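Local coordinates for protein member of s1p family of ribosomal proteins (Pyrococcus furiosus, PDB 5YH1) that binds manganese through its DHH domain, the part of a longer protein present here, and may act as an exonuclease on nucleic acids, at residues F46-A51 and L130-I135; A257-H262 and G295-V300. One frame throughout, in Å; residues are numbered along the deposited sequence.

Interaction 1: residues F46-A51 and L130-I135; sequences FMIRRA and LPLVVI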
ATOM      1  N   PHE A  46     -27.448 -23.537  -5.870  1.00 29.89           N
ATOM      2  CA  PHE A  46     -28.101 -23.323  -7.159  1.00 30.37           C
ATOM      3  C   PHE A  46     -27.548 -22.073  -7.858  1.00 29.66           C
ATOM      4  O   PHE A  46     -27.170 -22.126  -9.028  1.00 28.35           O
ATOM      5  CB  PHE A  46     -29.627 -23.198  -6.992  1.00 31.70           C
ATOM      6  CG  PHE A  46     -30.333 -22.701  -8.227  1.00 32.60           C
ATOM      7  CD1 PHE A  46     -30.678 -23.575  -9.247  1.00 33.50           C
ATOM      8  CD2 PHE A  46     -30.631 -21.353  -8.382  1.00 33.48           C
ATOM      9  CE1 PHE A  46     -31.315 -23.111 -10.395  1.00 34.00           C
ATOM     10  CE2 PHE A  46     -31.264 -20.888  -9.526  1.00 33.73           C
ATOM     11  CZ  PHE A  46     -31.605 -21.769 -10.534  1.00 33.65           C
HETATM   12  N   MSE A  47     -27.500 -20.956  -7.139  1.00 29.14           N
HETATM   13  CA  MSE A  47     -27.024 -19.697  -7.729  1.00 30.19           C
HETATM   14  C   MSE A  47     -25.584 -19.790  -8.161  1.00 28.76           C
HETATM   15  O   MSE A  47     -25.220 -19.311  -9.233  1.00 29.32           O
HETATM   16  CB  MSE A  47     -27.231 -18.550  -6.750  1.00 32.52           C
HETATM   17  CG  MSE A  47     -28.699 -18.141  -6.757  1.00 35.20           C
HETATM   18 SE   MSE A  47     -29.028 -16.777  -5.384  0.94 43.64          SE
HETATM   19  CE  MSE A  47     -28.213 -15.280  -6.388  1.00 42.28           C
ATOM     20  N   ILE A  48     -24.748 -20.432  -7.353  1.00 28.03           N
ATOM     21  CA  ILE A  48     -23.332 -20.550  -7.682  1.00 26.93           C
ATOM     22  C   ILE A  48     -23.148 -21.447  -8.906  1.00 27.58           C
ATOM     23  O   ILE A  48     -22.447 -21.070  -9.857  1.00 26.17           O
ATOM     24  CB  ILE A  48     -22.504 -21.000  -6.456  1.00 26.87           C
ATOM     25  CG1 ILE A  48     -22.438 -19.848  -5.447  1.00 27.42           C
ATOM     26  CG2 ILE A  48     -21.095 -21.412  -6.849  1.00 27.09           C
ATOM     27  CD1 ILE A  48     -21.996 -20.243  -4.058  1.00 28.10           C
ATOM     28  N   ARG A  49     -23.807 -22.604  -8.904  1.00 28.13           N
ATOM     29  CA  ARG A  49     -23.726 -23.542 -10.034  1.00 28.76           C
ATOM     30  C   ARG A  49     -24.235 -22.905 -11.332  1.00 28.72           C
ATOM     31  O   ARG A  49     -23.677 -23.130 -12.399  1.00 28.50           O
ATOM     32  CB  ARG A  49     -24.523 -24.824  -9.737  1.00 29.75           C
ATOM     33  CG  ARG A  49     -23.886 -25.757  -8.714  1.00 30.57           C
ATOM     34  CD  ARG A  49     -24.881 -26.811  -8.238  1.00 32.14           C
ATOM     35  NE  ARG A  49     -25.423 -27.594  -9.356  1.00 32.76           N
ATOM     36  CZ  ARG A  49     -24.772 -28.574  -9.981  1.00 32.53           C
ATOM     37  NH1 ARG A  49     -23.557 -28.935  -9.613  1.00 33.48           N
ATOM     38  NH2 ARG A  49     -25.346 -29.204 -10.986  1.00 33.56           N
ATOM     39  N   ARG A  50     -25.291 -22.108 -11.237  1.00 29.37           N
ATOM     40  CA  ARG A  50     -25.865 -21.472 -12.421  1.00 31.82           C
ATOM     41  C   ARG A  50     -24.893 -20.467 -13.042  1.00 31.91           C
ATOM     42  O   ARG A  50     -24.685 -20.470 -14.263  1.00 32.54           O
ATOM     43  CB  ARG A  50     -27.196 -20.798 -12.091  1.00 33.62           C
ATOM     44  CG  ARG A  50     -28.062 -20.601 -13.320  1.00 37.05           C
ATOM     45  CD  ARG A  50     -29.372 -19.896 -13.009  1.00 39.69           C
ATOM     46  NE  ARG A  50     -30.284 -19.980 -14.154  1.00 44.01           N
ATOM     47  CZ  ARG A  50     -30.164 -19.275 -15.283  1.00 46.27           C
ATOM     48  NH1 ARG A  50     -29.162 -18.408 -15.442  1.00 45.16           N
ATOM     49  NH2 ARG A  50     -31.052 -19.439 -16.267  1.00 45.83           N
ATOM     50  N   ALA A  51     -24.291 -19.625 -12.201  1.00 30.12           N
ATOM     51  CA  ALA A  51     -23.241 -18.712 -12.652  1.00 29.66           C
ATOM     52  C   ALA A  51     -22.134 -19.464 -13.387  1.00 29.86           C
ATOM     53  O   ALA A  51     -21.705 -19.048 -14.461  1.00 29.71           O
ATOM     54  CB  ALA A  51     -22.664 -17.938 -11.480  1.00 29.97           C
ATOM     55  N   LEU A 130     -21.440  -9.345 -15.619  1.00 30.99           N
ATOM     56  CA  LEU A 130     -21.126  -8.932 -14.263  1.00 30.80           C
ATOM     57  C   LEU A 130     -21.217 -10.154 -13.342  1.00 29.44           C
ATOM     58  O   LEU A 130     -22.028 -11.056 -13.567  1.00 27.76           O
ATOM     59  CB  LEU A 130     -22.063  -7.826 -13.802  1.00 31.67           C
ATOM     60  CG  LEU A 130     -22.005  -6.526 -14.609  1.00 33.76           C
ATOM     61  CD1 LEU A 130     -22.938  -5.506 -13.982  1.00 35.08           C
ATOM     62  CD2 LEU A 130     -20.597  -5.962 -14.715  1.00 33.76           C
ATOM     63  N   PRO A 131     -20.356 -10.209 -12.326  1.00 29.10           N
ATOM     64  CA  PRO A 131     -20.209 -11.448 -11.561  1.00 27.97           C
ATOM     65  C   PRO A 131     -21.318 -11.700 -10.557  1.00 26.34           C
ATOM     66  O   PRO A 131     -22.070 -10.796 -10.217  1.00 24.84           O
ATOM     67  CB  PRO A 131     -18.887 -11.244 -10.815  1.00 28.65           C
ATOM     68  CG  PRO A 131     -18.759  -9.765 -10.701  1.00 29.25           C
ATOM     69  CD  PRO A 131     -19.324  -9.223 -11.974  1.00 29.19           C
ATOM     70  N   LEU A 132     -21.413 -12.952 -10.127  1.00 25.69           N
ATOM     71  CA  LEU A 132     -22.087 -13.301  -8.895  1.00 25.19           C
ATOM     72  C   LEU A 132     -21.078 -13.028  -7.786  1.00 24.89           C
ATOM     73  O   LEU A 132     -19.921 -13.457  -7.870  1.00 24.66           O
ATOM     74  CB  LEU A 132     -22.474 -14.785  -8.894  1.00 25.20           C
ATOM     75  CG  LEU A 132     -23.101 -15.360  -7.620  1.00 25.02           C
ATOM     76  CD1 LEU A 132     -24.493 -14.790  -7.432  1.00 25.38           C
ATOM     77  CD2 LEU A 132     -23.149 -16.882  -7.678  1.00 25.74           C
ATOM     78  N   VAL A 133     -21.521 -12.313  -6.760  1.00 25.06           N
ATOM     79  CA  VAL A 133     -20.700 -12.016  -5.598  1.00 24.59           C
ATOM     80  C   VAL A 133     -21.112 -12.917  -4.426  1.00 25.11           C
ATOM     81  O   VAL A 133     -22.299 -12.962  -4.049  1.00 24.63           O
ATOM     82  CB  VAL A 133     -20.829 -10.531  -5.207  1.00 24.45           C
ATOM     83  CG1 VAL A 133     -20.069 -10.238  -3.923  1.00 24.20           C
ATOM     84  CG2 VAL A 133     -20.314  -9.642  -6.337  1.00 25.02           C
ATOM     85  N   VAL A 134     -20.130 -13.640  -3.881  1.00 24.13           N
ATOM     86  CA  VAL A 134     -20.321 -14.521  -2.724  1.00 23.54           C
ATOM     87  C   VAL A 134     -19.449 -14.006  -1.594  1.00 24.10           C
ATOM     88  O   VAL A 134     -18.222 -13.943  -1.744  1.00 24.15           O
ATOM     89  CB  VAL A 134     -19.921 -15.981  -3.035  1.00 23.54           C
ATOM     90  CG1 VAL A 134     -20.201 -16.885  -1.840  1.00 23.05           C
ATOM     91  CG2 VAL A 134     -20.646 -16.495  -4.275  1.00 23.58           C
ATOM     92  N   ILE A 135     -20.079 -13.617  -0.483  1.00 24.32           N
ATOM     93  CA  ILE A 135     -19.373 -13.091   0.681  1.00 25.45           C
ATOM     94  C   ILE A 135     -19.478 -14.118   1.796  1.00 24.89           C
ATOM     95  O   ILE A 135     -20.577 -14.616   2.072  1.00 23.11           O
ATOM     96  CB  ILE A 135     -19.993 -11.799   1.234  1.00 26.70           C
ATOM     97  CG1 ILE A 135     -20.476 -10.882   0.119  1.00 29.74           C
ATOM     98  CG2 ILE A 135     -18.993 -11.096   2.155  1.00 26.61           C
ATOM     99  CD1 ILE A 135     -19.359 -10.282  -0.708  1.00 31.31           C
TER

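Interaction 2: residues A257-H262 and G295-V300; sequences AEVIDH and GIYPEV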
ATOM      1  N   ALA A 257      -4.360 -23.916  12.521  1.00 26.54           N
ATOM      2  CA  ALA A 257      -5.040 -22.631  12.678  1.00 26.80           C
ATOM      3  C   ALA A 257      -4.058 -21.502  13.006  1.00 26.69           C
ATOM      4  O   ALA A 257      -4.166 -20.395  12.450  1.00 25.63           O
ATOM      5  CB  ALA A 257      -6.122 -22.708  13.747  1.00 26.60           C
ATOM      6  N   GLU A 258      -3.115 -21.771  13.907  1.00 26.10           N
ATOM      7  CA  GLU A 258      -2.134 -20.752  14.304  1.00 26.09           C
ATOM      8  C   GLU A 258      -1.225 -20.390  13.138  1.00 25.20           C
ATOM      9  O   GLU A 258      -0.869 -19.224  12.966  1.00 25.67           O
ATOM     10  CB  GLU A 258      -1.305 -21.203  15.504  1.00 27.76           C
ATOM     11  CG  GLU A 258      -2.099 -21.309  16.807  1.00 29.12           C
ATOM     12  CD  GLU A 258      -2.416 -19.969  17.462  1.00 30.25           C
ATOM     13  OE1 GLU A 258      -1.985 -18.905  16.975  1.00 30.27           O
ATOM     14  OE2 GLU A 258      -3.108 -19.983  18.491  1.00 32.28           O
ATOM     15  N   VAL A 259      -0.860 -21.387  12.339  1.00 24.47           N
ATOM     16  CA  VAL A 259      -0.057 -21.156  11.147  1.00 24.14           C
ATOM     17  C   VAL A 259      -0.794 -20.286  10.126  1.00 24.39           C
ATOM     18  O   VAL A 259      -0.212 -19.346   9.581  1.00 23.90           O
ATOM     19  CB  VAL A 259       0.411 -22.472  10.504  1.00 23.76           C
ATOM     20  CG1 VAL A 259       0.991 -22.230   9.122  1.00 24.37           C
ATOM     21  CG2 VAL A 259       1.454 -23.151  11.387  1.00 24.13           C
ATOM     22  N   ILE A 260      -2.065 -20.582   9.876  1.00 24.74           N
ATOM     23  CA  ILE A 260      -2.849 -19.796   8.910  1.00 25.20           C
ATOM     24  C   ILE A 260      -2.936 -18.326   9.321  1.00 25.45           C
ATOM     25  O   ILE A 260      -2.678 -17.435   8.500  1.00 24.89           O
ATOM     26  CB  ILE A 260      -4.261 -20.367   8.707  1.00 25.10           C
ATOM     27  CG1 ILE A 260      -4.178 -21.709   7.969  1.00 24.92           C
ATOM     28  CG2 ILE A 260      -5.119 -19.392   7.911  1.00 25.32           C
ATOM     29  CD1 ILE A 260      -5.444 -22.535   8.043  1.00 24.91           C
ATOM     30  N   ASP A 261      -3.283 -18.077  10.581  1.00 26.21           N
ATOM     31  CA  ASP A 261      -3.443 -16.709  11.081  1.00 27.61           C
ATOM     32  C   ASP A 261      -2.114 -15.933  11.061  1.00 27.22           C
ATOM     33  O   ASP A 261      -2.108 -14.715  10.877  1.00 25.60           O
ATOM     34  CB  ASP A 261      -4.039 -16.696  12.496  1.00 29.76           C
ATOM     35  CG  ASP A 261      -5.487 -17.206  12.542  1.00 34.22           C
ATOM     36  OD1 ASP A 261      -6.212 -17.153  11.525  1.00 38.29           O
ATOM     37  OD2 ASP A 261      -5.913 -17.658  13.617  1.00 37.51           O
ATOM     38  N   HIS A 262      -1.002 -16.644  11.251  1.00 25.49           N
ATOM     39  CA  HIS A 262       0.326 -16.039  11.210  1.00 25.77           C
ATOM     40  C   HIS A 262       0.699 -15.692   9.766  1.00 24.95           C
ATOM     41  O   HIS A 262       0.957 -14.540   9.452  1.00 24.35           O
ATOM     42  CB  HIS A 262       1.360 -16.983  11.837  1.00 25.34           C
ATOM     43  CG  HIS A 262       2.767 -16.486  11.764  1.00 24.98           C
ATOM     44  ND1 HIS A 262       3.589 -16.733  10.685  1.00 25.59           N
ATOM     45  CD2 HIS A 262       3.509 -15.781  12.650  1.00 25.28           C
ATOM     46  CE1 HIS A 262       4.774 -16.194  10.908  1.00 25.41           C
ATOM     47  NE2 HIS A 262       4.749 -15.609  12.091  1.00 25.44           N
ATOM     48  N   GLY A 295       7.679 -26.511   9.855  1.00 32.25           N
ATOM     49  CA  GLY A 295       8.620 -25.407   9.726  1.00 32.26           C
ATOM     50  C   GLY A 295       8.133 -24.129  10.392  1.00 32.91           C
ATOM     51  O   GLY A 295       8.907 -23.425  11.046  1.00 34.53           O
ATOM     52  N   ILE A 296       6.844 -23.827  10.234  1.00 30.99           N
ATOM     53  CA  ILE A 296       6.308 -22.523  10.628  1.00 29.02           C
ATOM     54  C   ILE A 296       5.836 -22.509  12.081  1.00 28.29           C
ATOM     55  O   ILE A 296       6.088 -21.544  12.802  1.00 27.45           O
ATOM     56  CB  ILE A 296       5.168 -22.072   9.670  1.00 28.90           C
ATOM     57  CG1 ILE A 296       5.718 -21.889   8.250  1.00 27.87           C
ATOM     58  CG2 ILE A 296       4.515 -20.784  10.161  1.00 27.44           C
ATOM     59  CD1 ILE A 296       4.663 -21.835   7.168  1.00 28.14           C
ATOM     60  N   TYR A 297       5.159 -23.567  12.524  1.00 29.13           N
ATOM     61  CA  TYR A 297       4.535 -23.529  13.851  1.00 28.31           C
ATOM     62  C   TYR A 297       5.491 -23.208  15.017  1.00 28.20           C
ATOM     63  O   TYR A 297       5.152 -22.392  15.863  1.00 28.32           O
ATOM     64  CB  TYR A 297       3.711 -24.795  14.161  1.00 28.50           C
ATOM     65  CG  TYR A 297       3.122 -24.678  15.537  1.00 28.86           C
ATOM     66  CD1 TYR A 297       2.001 -23.883  15.767  1.00 28.89           C
ATOM     67  CD2 TYR A 297       3.744 -25.273  16.632  1.00 28.52           C
ATOM     68  CE1 TYR A 297       1.492 -23.725  17.045  1.00 29.40           C
ATOM     69  CE2 TYR A 297       3.238 -25.125  17.910  1.00 28.62           C
ATOM     70  CZ  TYR A 297       2.116 -24.359  18.112  1.00 29.34           C
ATOM     71  OH  TYR A 297       1.626 -24.217  19.385  1.00 30.96           O
ATOM     72  N   PRO A 298       6.692 -23.833  15.065  1.00 29.65           N
ATOM     73  CA  PRO A 298       7.643 -23.492  16.151  1.00 30.40           C
ATOM     74  C   PRO A 298       8.000 -22.000  16.202  1.00 29.80           C
ATOM     75  O   PRO A 298       8.102 -21.402  17.264  1.00 31.09           O
ATOM     76  CB  PRO A 298       8.886 -24.329  15.809  1.00 30.37           C
ATOM     77  CG  PRO A 298       8.356 -25.481  15.011  1.00 30.25           C
ATOM     78  CD  PRO A 298       7.216 -24.908  14.201  1.00 29.59           C
ATOM     79  N   GLU A 299       8.164 -21.417  15.035  1.00 29.86           N
ATOM     80  CA  GLU A 299       8.430 -19.992  14.885  1.00 31.88           C
ATOM     81  C   GLU A 299       7.266 -19.176  15.440  1.00 30.09           C
ATOM     82  O   GLU A 299       7.469 -18.223  16.180  1.00 29.27           O
ATOM     83  CB  GLU A 299       8.691 -19.739  13.395  1.00 34.34           C
ATOM     84  CG  GLU A 299       8.653 -18.328  12.863  1.00 37.96           C
ATOM     85  CD  GLU A 299       8.849 -18.321  11.349  1.00 40.58           C
ATOM     86  OE1 GLU A 299       9.521 -19.248  10.813  1.00 38.85           O
ATOM     87  OE2 GLU A 299       8.307 -17.409  10.690  1.00 44.02           O
ATOM     88  N   VAL A 300       6.041 -19.585  15.124  1.00 29.83           N
ATOM     89  CA  VAL A 300       4.848 -18.910  15.642  1.00 29.45           C
ATOM     90  C   VAL A 300       4.764 -19.022  17.160  1.00 29.92           C
ATOM     91  O   VAL A 300       4.486 -18.040  17.851  1.00 28.63           O
ATOM     92  CB  VAL A 300       3.554 -19.487  15.025  1.00 29.36           C
ATOM     93  CG1 VAL A 300       2.325 -18.807  15.612  1.00 29.77           C
ATOM     94  CG2 VAL A 300       3.578 -19.328  13.514  1.00 30.03           C
TER

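Interaction 1: residues F46-A51 and L130-I135
Met-47, present as selenomethionine, meets Leu-132 from the helix side with its terminal methyl, CE lying 3.9 Å from Leu-132 CD1. The long side chain bends at its last torsion (chi3 76°), bringing the methyl to the leucine, and the two side chains cross at about a right angle. The other leucine methyl approaches the main chain of the same residue, so that Leu-132 CD2 sits 3.6 Å from Met-47 O, an oxygen already engaged by the helical bond from Ala-51 N. One residue on, Ile-48 uses both its backbone and its side chain: its CA packs on Leu-132 CD2 at 3.7 Å, while CG1 touches that methyl and also lies 4.0 Å from Val-134 CG2. This is helix-on-sheet packing in an alpha/beta domain of the DHH family. Helix 32-53 covers a parallel sheet of five strands, with 132-136 in the middle, and the two segment axes run 9.6 Å apart at 140°. Ile-58 of the neighbouring strand 58-63 joins the same apolar surface, touching both Ile-48 and Ala-51. The guanidinium end of Arg-50 leads away from the strand and makes salt bridges with Asp-17 and Glu-13 of helix 2-20. Ala-51, the residue whose CA comes nearest the strand, presents a bare methyl, with CB 4.0 Å from Leu-132 CD2 and 4.1 Å from Leu-132 CB.

Interaction 2: residues A257-H262 and G295-V300
Val-300 and His-262 make the closest approach where two helices cross, the segment axes standing 79° apart and 9.2 Å from each other. The longer of the two, helix 286-311, runs on toward the C-terminal mixed sheet, consistent with the connecting helix that joins the two domains of DHH-family proteins; helix 250-267 packs against it. The tight part is a CH-pi contact: Val-300 CG2 stands over one face of the imidazole, 3.7 Å from the ring centroid and 23° off its normal, and only 3.4 Å from His-262 CG. The histidine reaches the crossing helix because its first torsion (chi1 176°) sets CG opposite the backbone N, and its NE2 is hydrogen-bonded to Lys-303 NZ. With an alanine here, Val-300 CG2 would probably lose the flat surface it rests on, and Lys-303 a hydrogen-bond partner. Beside this ring the buried packing continues through Val-259, whose CG1 meets Ile-296 CG2 at 3.9 Å, the two side chains crossing at about a right angle. Toward the partly exposed flanks the fit is looser. On one, the carboxylate of Glu-299 comes in toward the histidine, yet its polar partners are Arg-150 of the second subunit, in a salt bridge, and a glycerol, by a hydrogen bond; its OE2 stays 3.7 Å from His-262 CE1. On the other, Glu-258 turns its acid end to Lys-345 and Gln-304, leaving its CB to meet the phenol ring of Tyr-297. There Glu-258 CB lies at the ring's edge, near its plane, 4.1 Å from Tyr-297 CE1.

In the fold
Interaction 1 belongs to the core and interaction 2 to a partly buried crossing; they share no helix or strand, and their centres lie about 33 Å apart. In the first, a helix rests on a central strand of the parallel sheet and the side-chain contacts are all apolar, with four of its five touching residues buried. The second joins two helices, and its buried middle mixes aliphatic side chains with an imidazole and is flanked by acidic groups and a tyrosine, the acids having partners further along the chain and in the second subunit. Both stand back from the manganese: the side chain of Val-134 is about 10 Å from that of the metal ligand Asp-137, and that of Glu-258 about 12 Å from that of Asp-229.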